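Local coordinates for protein formate oxidase (Aspergillus oryzae, PDB 5ZU2) that probably oxidises formate with the help of a bound flavin cofactor, as a member of the GMC oxidoreductase family, at residues 9-14 against 33-38; 259-264 against 537-542. The protein carries 1 engineered substitution. All coordinates share one frame; numbering follows the deposited sequence.

Both contacts pair neighbouring strands of one five-stranded parallel sheet, ordered 221-224, 33-36, 9-12, 261-264, 538-540. Strands 9-12 and 261-264 are adjacent, so interaction 1 and interaction 2 follow one another across the sheet, their centres about 10 Å apart. Interaction 1 lies within the sheet, between strands flanked on both outer sides; its touching residues are buried and apolar until a glutamate at the carboxyl end meets the FAD ribose. Interaction 2 brings in the edge strand 538-540, from far along the chain: its core is aliphatic, but a salt bridge and an exposed lysine mark the end remote from FAD, and at the other an aspartate sets its CB, not its carboxylate, against the diphosphate.

Interaction 1: 9-14 against 33-38; sequences FVIVGG and VLIVEA. With FAD (flavin-adenine dinucleotide), chain D.
Glu-37 reaches back from the end of strand 33-36 to Gly-14, its carboxylate shared between backbone and cofactor. With CG anti to the backbone N (chi1 162°) and the chain bent at chi2, OE1 accepts the Gly-14 N-H at 2.9 Å through its anti lone pair, bent to 131° at the hydrogen. The same OE1 takes a bond from FAD O3B at 2.6 Å, while OE2 takes one from FAD O2B and another from Gly-39 N. Behind this polar end the strands run parallel, joined by four backbone bonds, the first Leu-34 N to Phe-9 O, the last Gly-13 N to Val-36 O. Val-10 and Leu-34 lie side by side, with CG2 of Val-10 3.9 Å from CD2 of Leu-34; Val-12 and Val-36 repeat this on the same face. On the opposite face, CD1 of Ile-11 passes obliquely over CG1 of Val-33, and helix 16-25 packs against both. CG2 of Ile-35 lies 3.7 Å from Gly-14 CA. Gly-13, its backbone angles suited to a residue without a side chain, sets CA 3.5 Å from FAD O4B. The carboxylate oxygens each bind one ribose hydroxyl, fixing the adenosine sugar at the end of this beta-alpha-beta unit.

Interaction 2: 259-264 against 537-542; sequences DREVIL and KLRVAD. With FAD (flavin-adenine dinucleotide), chain D.
NH1 of Arg-539 is gripped by both carboxylate oxygens of Glu-261: OE2 stands 2.7 Å from NH1 and OE1 2.9 Å. The bond to OE1 is fairly straight, 162° at the hydrogen, and uses the syn lone pair. Carboxylate and guanidinium are nearly coplanar, 13° apart, so the acid meets the edge of the arginine with one nitrogen facing two oxygens. Glu-261 gets there extended beyond CG, and Arg-539 swings its end over by a bend at chi3. Second partners fix the rotation of each group: His-573 NE2 bonds to OE2 of Glu-261, and Lys-529 O accepts from NE of Arg-539. The buried charges therefore offset one another, which would probably keep both ionised.

At the exposed end, Lys-537 lays its methylenes along the carbonyl of Arg-260, with CD 3.2 Å from Arg-260 O. Further in, CG1 of Val-262 meets CD1 of Leu-538 at 3.8 Å, the two side chains crossing at a slant. On the other face CG2 of Ile-263 rests on CB of Ala-541 at 3.9 Å, under helix 555-572. Four backbone bonds join the strands, the first Val-262 N to Lys-537 O, the last Ala-541 N to Leu-264 O. Beyond them, CB of Asp-542 lies 3.0 Å from FAD O2P, while its OD2 is held by Thr-271 OG1 and Gly-267 N and its OD1 by Ser-544 OG. A parallel sheet presenting the carboxyl ends of its strands to a dinucleotide is typical of the Rossmann-type FAD-binding fold of GMC oxidoreductases; here strand 538-540 forms its edge.

Interaction 1: 9-14 against 33-38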
loop_
_atom_site.group_PDB
_atom_site.type_symbol
_atom_site.label_atom_id
_atom_site.label_comp_id
_atom_site.label_asym_id
_atom_site.label_seq_id
_atom_site.Cartn_x
_atom_site.Cartn_y
_atom_site.Cartn_z
ATOM N N PHE A 9 3.878 -1.557 26.505
ATOM C CA PHE A 9 3.712 -2.018 25.134
ATOM C C PHE A 9 4.926 -1.646 24.303
ATOM O O PHE A 9 5.360 -0.495 24.313
ATOM C CB PHE A 9 2.448 -1.415 24.508
ATOM C CG PHE A 9 1.197 -1.905 25.128
ATOM C CD1 PHE A 9 0.813 -3.224 24.964
ATOM C CD2 PHE A 9 0.422 -1.071 25.910
ATOM C CE1 PHE A 9 -0.337 -3.688 25.557
ATOM C CE2 PHE A 9 -0.727 -1.533 26.512
ATOM C CZ PHE A 9 -1.106 -2.837 26.346
ATOM N N VAL A 10 5.438 -2.612 23.548
ATOM C CA VAL A 10 6.546 -2.395 22.628
ATOM C C VAL A 10 6.029 -2.617 21.221
ATOM O O VAL A 10 5.518 -3.699 20.909
ATOM C CB VAL A 10 7.726 -3.332 22.922
ATOM C CG1 VAL A 10 8.766 -3.222 21.825
ATOM C CG2 VAL A 10 8.345 -3.009 24.298
ATOM N N ILE A 11 6.123 -1.587 20.383
ATOM C CA ILE A 11 5.852 -1.705 18.952
ATOM C C ILE A 11 7.182 -1.830 18.215
ATOM O O ILE A 11 8.086 -0.996 18.381
ATOM C CB ILE A 11 5.031 -0.522 18.418
ATOM C CG1 ILE A 11 3.560 -0.639 18.834
ATOM C CG2 ILE A 11 5.149 -0.457 16.913
ATOM C CD1 ILE A 11 3.265 -0.401 20.292
ATOM N N VAL A 12 7.309 -2.884 17.425
ATOM C CA VAL A 12 8.512 -3.168 16.664
ATOM C C VAL A 12 8.228 -2.711 15.238
ATOM O O VAL A 12 7.462 -3.349 14.512
ATOM C CB VAL A 12 8.868 -4.656 16.737
ATOM C CG1 VAL A 12 10.216 -4.936 16.087
ATOM C CG2 VAL A 12 8.812 -5.131 18.202
ATOM N N GLY A 13 8.801 -1.570 14.850
ATOM C CA GLY A 13 8.556 -1.002 13.538
ATOM C C GLY A 13 7.566 0.149 13.561
ATOM O O GLY A 13 6.363 -0.083 13.661
ATOM N N GLY A 14 8.048 1.391 13.496
ATOM C CA GLY A 14 7.197 2.561 13.568
ATOM C C GLY A 14 6.603 2.968 12.238
ATOM O O GLY A 14 6.777 4.104 11.789
ATOM N N VAL A 33 4.642 3.366 26.284
ATOM C CA VAL A 33 4.738 2.798 24.944
ATOM C C VAL A 33 6.129 3.078 24.391
ATOM O O VAL A 33 6.600 4.225 24.405
ATOM C CB VAL A 33 3.660 3.356 23.990
ATOM C CG1 VAL A 33 3.727 2.632 22.641
ATOM C CG2 VAL A 33 2.248 3.236 24.603
ATOM N N LEU A 34 6.775 2.034 23.893
ATOM C CA LEU A 34 8.048 2.139 23.203
ATOM C C LEU A 34 7.850 1.821 21.729
ATOM O O LEU A 34 7.152 0.860 21.388
ATOM C CB LEU A 34 9.067 1.164 23.795
ATOM C CG LEU A 34 10.303 0.938 22.924
ATOM C CD1 LEU A 34 11.180 2.163 22.933
ATOM C CD2 LEU A 34 11.045 -0.299 23.392
ATOM N N ILE A 35 8.484 2.604 20.859
ATOM C CA ILE A 35 8.525 2.317 19.422
ATOM C C ILE A 35 9.983 2.144 19.008
ATOM O O ILE A 35 10.788 3.065 19.201
ATOM C CB ILE A 35 7.898 3.442 18.592
ATOM C CG1 ILE A 35 6.473 3.722 19.048
ATOM C CG2 ILE A 35 7.944 3.046 17.113
ATOM C CD1 ILE A 35 5.851 4.956 18.358
ATOM N N VAL A 36 10.332 0.976 18.427
ATOM C CA VAL A 36 11.642 0.794 17.791
ATOM C C VAL A 36 11.472 0.859 16.278
ATOM O O VAL A 36 10.508 0.315 15.720
ATOM C CB VAL A 36 12.342 -0.514 18.230
ATOM C CG1 VAL A 36 12.683 -0.460 19.723
ATOM C CG2 VAL A 36 11.542 -1.736 17.910
ATOM N N GLU A 37 12.393 1.568 15.613
ATOM C CA GLU A 37 12.278 1.885 14.191
ATOM C C GLU A 37 13.675 2.000 13.589
ATOM O O GLU A 37 14.552 2.641 14.184
ATOM C CB GLU A 37 11.508 3.201 13.976
ATOM C CG GLU A 37 11.695 3.832 12.604
ATOM C CD GLU A 37 11.214 2.909 11.489
ATOM O OE1 GLU A 37 10.220 2.193 11.722
ATOM O OE2 GLU A 37 11.828 2.876 10.394
ATOM N N ALA A 38 13.857 1.422 12.383
ATOM C CA ALA A 38 15.184 1.375 11.757
ATOM C C ALA A 38 15.616 2.722 11.185
ATOM O O ALA A 38 16.807 3.051 11.242
ATOM C CB ALA A 38 15.235 0.292 10.670
HETATM P PA FAD D . 5.166 0.009 6.750
HETATM O O1A FAD D . 6.125 -0.179 5.662
HETATM O O2A FAD D . 4.352 1.293 6.664
HETATM O O5B FAD D . 5.895 -0.015 8.208
HETATM C C5B FAD D . 6.976 -0.926 8.509
HETATM C C4B FAD D . 7.938 -0.197 9.417
HETATM O O4B FAD D . 8.832 -1.139 10.058
HETATM C C3B FAD D . 8.824 0.847 8.732
HETATM O O3B FAD D . 8.917 2.048 9.491
HETATM C C2B FAD D . 10.187 0.157 8.677
HETATM O O2B FAD D . 11.294 1.062 8.643
HETATM C C1B FAD D . 10.149 -0.650 9.971
HETATM N N9A FAD D . 11.068 -1.783 9.971
HETATM C C8A FAD D . 11.090 -2.789 9.047
HETATM N N7A FAD D . 12.010 -3.695 9.264
HETATM C C5A FAD D . 12.664 -3.239 10.394
HETATM C C6A FAD D . 13.750 -3.753 11.130
HETATM N N6A FAD D . 14.393 -4.880 10.804
HETATM N N1A FAD D . 14.148 -3.064 12.227
HETATM C C2A FAD D . 13.504 -1.939 12.543
HETATM N N3A FAD D . 12.476 -1.354 11.921
HETATM C C4A FAD D . 12.100 -2.057 10.843
HETATM N N1 FAD D . -1.280 2.692 -0.354
HETATM C C2 FAD D . -2.420 3.382 -0.657
HETATM O O2 FAD D . -3.497 3.124 -0.101
HETATM N N3 FAD D . -2.376 4.407 -1.612
HETATM C C4 FAD D . -1.252 4.817 -2.327
HETATM O O4 FAD D . -1.335 5.725 -3.159
HETATM C C4X FAD D . -0.045 4.070 -1.985
HETATM N N5 FAD D . 1.069 4.378 -2.608
HETATM C C5X FAD D . 2.211 3.672 -2.284
HETATM C C6 FAD D . 3.408 4.013 -2.923
HETATM C C7 FAD D . 4.594 3.352 -2.628
HETATM C C7M FAD D . 5.863 3.743 -3.349
HETATM C C8 FAD D . 4.588 2.328 -1.661
HETATM C C8M FAD D . 5.849 1.591 -1.312
HETATM C C9 FAD D . 3.398 1.993 -1.011
HETATM C C9A FAD D . 2.211 2.655 -1.313
HETATM N N10 FAD D . 0.988 2.361 -0.661
HETATM C C10 FAD D . -0.159 3.037 -0.981
HETATM C "C1'" FAD D . 0.889 1.266 0.304
HETATM C "C2'" FAD D . 0.890 1.699 1.757
HETATM O "O2'" FAD D . 1.749 2.823 1.935
HETATM C "C3'" FAD D . 1.413 0.530 2.591
HETATM O "O3'" FAD D . 0.747 -0.677 2.229
HETATM C "C4'" FAD D . 1.328 0.699 4.104
HETATM O "O4'" FAD D . 1.949 1.938 4.459
HETATM C "C5'" FAD D . 1.945 -0.504 4.786
HETATM O "O5'" FAD D . 1.935 -0.291 6.211
HETATM P P FAD D . 2.639 -1.286 7.195
HETATM O O1P FAD D . 2.476 -0.636 8.570
HETATM O O2P FAD D . 2.096 -2.656 6.914
HETATM O O3P FAD D . 4.168 -1.222 6.789
#

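Interaction 2: 259-264 against 537-542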
loop_
_atom_site.group_PDB
_atom_site.type_symbol
_atom_site.label_atom_id
_atom_site.label_comp_id
_atom_site.label_asym_id
_atom_site.label_seq_id
_atom_site.Cartn_x
_atom_site.Cartn_y
_atom_site.Cartn_z
ATOM N N ASP A 259 5.909 -5.335 29.350
ATOM C CA ASP A 259 5.242 -5.956 30.478
ATOM C C ASP A 259 3.830 -6.413 30.145
ATOM O O ASP A 259 3.308 -7.285 30.845
ATOM C CB ASP A 259 5.268 -5.001 31.649
ATOM C CG ASP A 259 6.658 -4.771 32.127
ATOM O OD1 ASP A 259 7.473 -5.724 32.002
ATOM O OD2 ASP A 259 6.944 -3.645 32.572
ATOM N N ARG A 260 3.191 -5.838 29.119
ATOM C CA ARG A 260 1.921 -6.370 28.632
ATOM C C ARG A 260 2.056 -7.152 27.328
ATOM O O ARG A 260 1.837 -8.364 27.315
ATOM C CB ARG A 260 0.915 -5.228 28.461
ATOM C CG ARG A 260 0.680 -4.460 29.768
ATOM C CD ARG A 260 0.325 -5.383 30.941
ATOM N NE ARG A 260 0.198 -4.619 32.179
ATOM C CZ ARG A 260 -0.955 -4.295 32.743
ATOM N NH1 ARG A 260 -2.111 -4.687 32.198
ATOM N NH2 ARG A 260 -0.945 -3.577 33.856
ATOM N N GLU A 261 2.462 -6.500 26.235
ATOM C CA GLU A 261 2.438 -7.150 24.928
ATOM C C GLU A 261 3.422 -6.499 23.963
ATOM O O GLU A 261 3.656 -5.291 24.011
ATOM C CB GLU A 261 1.037 -7.108 24.302
ATOM C CG GLU A 261 -0.053 -7.761 25.093
ATOM C CD GLU A 261 -1.276 -7.980 24.279
ATOM O OE1 GLU A 261 -1.112 -8.168 23.067
ATOM O OE2 GLU A 261 -2.392 -7.977 24.843
ATOM N N VAL A 262 3.961 -7.318 23.058
ATOM C CA VAL A 262 4.749 -6.857 21.921
ATOM C C VAL A 262 3.870 -6.874 20.673
ATOM O O VAL A 262 3.176 -7.863 20.394
ATOM C CB VAL A 262 6.003 -7.723 21.725
ATOM C CG1 VAL A 262 6.686 -7.374 20.423
ATOM C CG2 VAL A 262 6.981 -7.558 22.929
ATOM N N ILE A 263 3.891 -5.784 19.920
ATOM C CA ILE A 263 3.182 -5.699 18.659
ATOM C C ILE A 263 4.219 -5.581 17.550
ATOM O O ILE A 263 4.998 -4.619 17.511
ATOM C CB ILE A 263 2.197 -4.519 18.633
ATOM C CG1 ILE A 263 1.118 -4.669 19.717
ATOM C CG2 ILE A 263 1.572 -4.388 17.243
ATOM C CD1 ILE A 263 1.433 -4.003 21.018
ATOM N N LEU A 264 4.213 -6.549 16.641
ATOM C CA LEU A 264 5.141 -6.578 15.523
ATOM C C LEU A 264 4.466 -5.903 14.329
ATOM O O LEU A 264 3.386 -6.322 13.906
ATOM C CB LEU A 264 5.550 -8.015 15.205
ATOM C CG LEU A 264 6.460 -8.208 13.993
ATOM C CD1 LEU A 264 7.684 -7.283 14.088
ATOM C CD2 LEU A 264 6.866 -9.680 13.811
ATOM N N LYS A 537 1.354 -12.909 24.260
ATOM C CA LYS A 537 1.837 -11.541 24.382
ATOM C C LYS A 537 2.498 -11.051 23.099
ATOM O O LYS A 537 3.363 -10.167 23.136
ATOM C CB LYS A 537 2.808 -11.404 25.561
ATOM C CG LYS A 537 2.197 -11.674 26.941
ATOM C CD LYS A 537 3.167 -11.211 28.041
ATOM C CE LYS A 537 2.619 -11.378 29.448
ATOM N NZ LYS A 537 2.454 -12.805 29.839
ATOM N N LEU A 538 2.091 -11.598 21.952
ATOM C CA LEU A 538 2.648 -11.186 20.670
ATOM C C LEU A 538 1.513 -10.985 19.675
ATOM O O LEU A 538 0.762 -11.919 19.367
ATOM C CB LEU A 538 3.671 -12.204 20.145
ATOM C CG LEU A 538 4.398 -11.838 18.842
ATOM C CD1 LEU A 538 5.141 -10.492 18.987
ATOM C CD2 LEU A 538 5.357 -12.948 18.431
ATOM N N ARG A 539 1.393 -9.769 19.170
ATOM C CA ARG A 539 0.429 -9.473 18.129
ATOM C C ARG A 539 1.181 -8.945 16.918
ATOM O O ARG A 539 2.319 -8.480 17.028
ATOM C CB ARG A 539 -0.614 -8.469 18.639
ATOM C CG ARG A 539 -1.519 -9.055 19.714
ATOM C CD ARG A 539 -2.388 -8.004 20.342
ATOM N NE ARG A 539 -3.784 -8.394 20.420
ATOM C CZ ARG A 539 -4.490 -8.544 21.535
ATOM N NH1 ARG A 539 -3.949 -8.351 22.723
ATOM N NH2 ARG A 539 -5.760 -8.898 21.438
ATOM N N VAL A 540 0.542 -9.051 15.756
ATOM C CA VAL A 540 1.029 -8.482 14.505
ATOM C C VAL A 540 -0.005 -7.478 14.006
ATOM O O VAL A 540 -1.199 -7.800 13.898
ATOM C CB VAL A 540 1.282 -9.570 13.440
ATOM C CG1 VAL A 540 1.624 -8.940 12.111
ATOM C CG2 VAL A 540 2.418 -10.500 13.871
ATOM N N ALA A 541 0.451 -6.264 13.688
ATOM C CA ALA A 541 -0.446 -5.231 13.166
ATOM C C ALA A 541 0.276 -4.513 12.025
ATOM O O ALA A 541 1.076 -3.604 12.268
ATOM C CB ALA A 541 -0.890 -4.273 14.266
ATOM N N ASP A 542 0.018 -4.968 10.791
ATOM C CA ASP A 542 0.500 -4.336 9.556
ATOM C C ASP A 542 -0.147 -5.062 8.367
ATOM O O ASP A 542 -1.033 -5.914 8.532
ATOM C CB ASP A 542 2.038 -4.303 9.476
ATOM C CG ASP A 542 2.688 -5.688 9.563
ATOM O OD1 ASP A 542 2.122 -6.658 9.009
ATOM O OD2 ASP A 542 3.803 -5.803 10.154
HETATM P PA FAD D . 5.166 0.009 6.750
HETATM O O1A FAD D . 6.125 -0.179 5.662
HETATM O O2A FAD D . 4.352 1.293 6.664
HETATM O O5B FAD D . 5.895 -0.015 8.208
HETATM C C5B FAD D . 6.976 -0.926 8.509
HETATM C C4B FAD D . 7.938 -0.197 9.417
HETATM O O4B FAD D . 8.832 -1.139 10.058
HETATM C C3B FAD D . 8.824 0.847 8.732
HETATM O O3B FAD D . 8.917 2.048 9.491
HETATM C C2B FAD D . 10.187 0.157 8.677
HETATM O O2B FAD D . 11.294 1.062 8.643
HETATM C C1B FAD D . 10.149 -0.650 9.971
HETATM N N9A FAD D . 11.068 -1.783 9.971
HETATM C C8A FAD D . 11.090 -2.789 9.047
HETATM N N7A FAD D . 12.010 -3.695 9.264
HETATM C C5A FAD D . 12.664 -3.239 10.394
HETATM C C6A FAD D . 13.750 -3.753 11.130
HETATM N N6A FAD D . 14.393 -4.880 10.804
HETATM N N1A FAD D . 14.148 -3.064 12.227
HETATM C C2A FAD D . 13.504 -1.939 12.543
HETATM N N3A FAD D . 12.476 -1.354 11.921
HETATM C C4A FAD D . 12.100 -2.057 10.843
HETATM N N1 FAD D . -1.280 2.692 -0.354
HETATM C C2 FAD D . -2.420 3.382 -0.657
HETATM O O2 FAD D . -3.497 3.124 -0.101
HETATM N N3 FAD D . -2.376 4.407 -1.612
HETATM C C4 FAD D . -1.252 4.817 -2.327
HETATM O O4 FAD D . -1.335 5.725 -3.159
HETATM C C4X FAD D . -0.045 4.070 -1.985
HETATM N N5 FAD D . 1.069 4.378 -2.608
HETATM C C5X FAD D . 2.211 3.672 -2.284
HETATM C C6 FAD D . 3.408 4.013 -2.923
HETATM C C7 FAD D . 4.594 3.352 -2.628
HETATM C C7M FAD D . 5.863 3.743 -3.349
HETATM C C8 FAD D . 4.588 2.328 -1.661
HETATM C C8M FAD D . 5.849 1.591 -1.312
HETATM C C9 FAD D . 3.398 1.993 -1.011
HETATM C C9A FAD D . 2.211 2.655 -1.313
HETATM N N10 FAD D . 0.988 2.361 -0.661
HETATM C C10 FAD D . -0.159 3.037 -0.981
HETATM C "C1'" FAD D . 0.889 1.266 0.304
HETATM C "C2'" FAD D . 0.890 1.699 1.757
HETATM O "O2'" FAD D . 1.749 2.823 1.935
HETATM C "C3'" FAD D . 1.413 0.530 2.591
HETATM O "O3'" FAD D . 0.747 -0.677 2.229
HETATM C "C4'" FAD D . 1.328 0.699 4.104
HETATM O "O4'" FAD D . 1.949 1.938 4.459
HETATM C "C5'" FAD D . 1.945 -0.504 4.786
HETATM O "O5'" FAD D . 1.935 -0.291 6.211
HETATM P P FAD D . 2.639 -1.286 7.195
HETATM O O1P FAD D . 2.476 -0.636 8.570
HETATM O O2P FAD D . 2.096 -2.656 6.914
HETATM O O3P FAD D . 4.168 -1.222 6.789
HETATM O O HOH W 1 -1.552 -11.632 23.274
#